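Local coordinates for envelope glycoprotein (Bourbon virus, PDB 5ZKX) that probably drives fusion of the viral envelope with the host membrane, as a trimeric gp64-like glycoprotein captured in its postfusion form, at residues 77-83 against 179-183. Numbering follows the deposited sequence.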
loop_
_atom_site.group_PDB
_atom_site.type_symbol
_atom_site.label_atom_id
_atom_site.label_comp_id
_atom_site.label_asym_id
_atom_site.label_seq_id
_atom_site.Cartn_x
_atom_site.Cartn_y
_atom_site.Cartn_z
ATOM N N PRO A 77 11.368 -24.273 25.750
ATOM C CA PRO A 77 11.864 -25.625 25.470
ATOM C C PRO A 77 13.294 -25.609 24.956
ATOM O O PRO A 77 13.770 -24.618 24.399
ATOM C CB PRO A 77 10.893 -26.144 24.402
ATOM C CG PRO A 77 10.290 -24.917 23.802
ATOM C CD PRO A 77 10.210 -23.921 24.915
ATOM N N THR A 78 13.986 -26.725 25.165
ATOM C CA THR A 78 15.328 -26.883 24.635
ATOM C C THR A 78 15.262 -27.122 23.129
ATOM O O THR A 78 14.187 -27.235 22.533
ATOM C CB THR A 78 16.048 -28.033 25.333
ATOM O OG1 THR A 78 15.493 -29.278 24.892
ATOM C CG2 THR A 78 15.890 -27.922 26.840
ATOM N N LYS A 79 16.441 -27.210 22.509
ATOM C CA LYS A 79 16.508 -27.430 21.067
ATOM C C LYS A 79 15.843 -28.744 20.681
ATOM O O LYS A 79 14.968 -28.775 19.809
ATOM C CB LYS A 79 17.963 -27.403 20.606
ATOM C CG LYS A 79 18.149 -27.137 19.122
ATOM C CD LYS A 79 19.628 -27.140 18.759
ATOM C CE LYS A 79 19.847 -26.814 17.289
ATOM N NZ LYS A 79 21.297 -26.649 16.974
ATOM N N ASP A 80 16.238 -29.841 21.334
ATOM C CA ASP A 80 15.660 -31.144 21.013
ATOM C C ASP A 80 14.190 -31.217 21.399
ATOM O O ASP A 80 13.404 -31.877 20.712
ATOM C CB ASP A 80 16.447 -32.252 21.708
ATOM C CG ASP A 80 17.948 -32.088 21.544
ATOM O OD1 ASP A 80 18.386 -31.619 20.469
ATOM O OD2 ASP A 80 18.692 -32.425 22.489
ATOM N N GLU A 81 13.805 -30.553 22.491
ATOM C CA GLU A 81 12.396 -30.477 22.858
ATOM C C GLU A 81 11.586 -29.800 21.764
ATOM O O GLU A 81 10.553 -30.315 21.324
ATOM C CB GLU A 81 12.242 -29.720 24.175
ATOM C CG GLU A 81 12.034 -30.598 25.389
ATOM C CD GLU A 81 11.756 -29.790 26.636
ATOM O OE1 GLU A 81 12.624 -28.980 27.031
ATOM O OE2 GLU A 81 10.665 -29.957 27.217
ATOM N N LEU A 82 12.046 -28.632 21.312
ATOM C CA LEU A 82 11.336 -27.911 20.262
ATOM C C LEU A 82 11.282 -28.713 18.968
ATOM O O LEU A 82 10.297 -28.626 18.225
ATOM C CB LEU A 82 12.002 -26.557 20.033
ATOM C CG LEU A 82 11.296 -25.590 19.091
ATOM C CD1 LEU A 82 9.830 -25.478 19.464
ATOM C CD2 LEU A 82 11.983 -24.238 19.137
ATOM N N LYS A 83 12.319 -29.505 18.688
ATOM C CA LYS A 83 12.321 -30.338 17.489
ATOM C C LYS A 83 11.223 -31.390 17.546
ATOM O O LYS A 83 10.501 -31.605 16.564
ATOM C CB LYS A 83 13.685 -31.003 17.314
ATOM C CG LYS A 83 14.783 -30.051 16.895
ATOM C CD LYS A 83 16.151 -30.694 17.013
ATOM C CE LYS A 83 17.243 -29.702 16.649
ATOM N NZ LYS A 83 18.042 -30.174 15.486
ATOM N N ALA A 179 25.050 -24.491 11.668
ATOM C CA ALA A 179 24.000 -25.452 12.011
ATOM C C ALA A 179 22.823 -24.746 12.672
ATOM O O ALA A 179 22.977 -24.186 13.761
ATOM C CB ALA A 179 24.550 -26.545 12.922
ATOM N N GLU A 180 21.666 -24.770 12.007
ATOM C CA GLU A 180 20.348 -24.726 12.651
ATOM C C GLU A 180 20.259 -23.646 13.733
ATOM O O GLU A 180 20.206 -23.933 14.928
ATOM C CB GLU A 180 19.999 -26.100 13.227
ATOM C CG GLU A 180 19.179 -26.965 12.296
ATOM C CD GLU A 180 18.469 -28.085 13.022
ATOM O OE1 GLU A 180 17.481 -28.622 12.479
ATOM O OE2 GLU A 180 18.900 -28.431 14.140
ATOM N N THR A 181 20.290 -22.394 13.286
ATOM C CA THR A 181 20.213 -21.264 14.209
ATOM C C THR A 181 19.044 -21.416 15.180
ATOM O O THR A 181 17.884 -21.528 14.771
ATOM C CB THR A 181 20.103 -19.946 13.433
ATOM O OG1 THR A 181 19.917 -18.858 14.346
ATOM C CG2 THR A 181 18.950 -19.981 12.463
ATOM N N PHE A 182 19.373 -21.440 16.471
ATOM C CA PHE A 182 18.418 -21.603 17.558
ATOM C C PHE A 182 18.654 -20.508 18.588
ATOM O O PHE A 182 19.792 -20.084 18.806
ATOM C CB PHE A 182 18.561 -22.993 18.208
ATOM C CG PHE A 182 17.884 -23.120 19.548
ATOM C CD1 PHE A 182 16.542 -23.458 19.632
ATOM C CD2 PHE A 182 18.595 -22.927 20.723
ATOM C CE1 PHE A 182 15.918 -23.583 20.858
ATOM C CE2 PHE A 182 17.975 -23.050 21.953
ATOM C CZ PHE A 182 16.636 -23.380 22.020
ATOM N N TRP A 183 17.576 -20.044 19.218
ATOM C CA TRP A 183 17.712 -19.063 20.286
ATOM C C TRP A 183 16.446 -19.044 21.131
ATOM O O TRP A 183 15.427 -19.648 20.788
ATOM C CB TRP A 183 18.041 -17.668 19.736
ATOM C CG TRP A 183 16.878 -16.880 19.220
ATOM C CD1 TRP A 183 16.111 -15.999 19.921
ATOM C CD2 TRP A 183 16.372 -16.875 17.880
ATOM N NE1 TRP A 183 15.151 -15.451 19.106
ATOM C CE2 TRP A 183 15.288 -15.973 17.847
ATOM C CE3 TRP A 183 16.726 -17.547 16.706
ATOM C CZ2 TRP A 183 14.555 -15.730 16.689
ATOM C CZ3 TRP A 183 15.997 -17.305 15.557
ATOM C CH2 TRP A 183 14.924 -16.405 15.556
#
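F182 lays one face of its ring against the aliphatic part of K79. K79 CB sits 4.2 Å from the centre of the F182 ring and only 6° off its normal, a CH-pi contact. The rest of the lysine runs past the phenylalanine in the opposite direction. K79 CG stands anti to the backbone N (chi1 -160°) and the chain beyond is fully extended, which carries the amine past F182 CB toward E180. There K79 NZ lies 3.6 Å from E180 O and 4.1 Å from E180 OE2, too far for a salt bridge. At the ring edge, L82 CD2 is 4.3 Å from F182 CE1, and P77 O lies in the ring plane, near CZ. P77 O is hydrogen-bonded to S189 OG.

K83 and E180 approach each other from opposite directions and form a salt bridge between K83 NZ and E180 OE2. The modelled K83 NZ to E180 OE2 distance is very short and its exact value is doubtful. The other carboxylate oxygen, OE1, is held by S193.

T78 and E81 form a capping box at the start of helix 79-88, and E81 also pairs with R49. The contact sets the first turn of this helix against strand 182-185 and the residues leading into it, with L191 of the neighbouring strand touching K79, K83 and F182. Two lysines near one carboxylate would probably keep E180 ionised, while the K79 methylenes cover one face of the F182 ring.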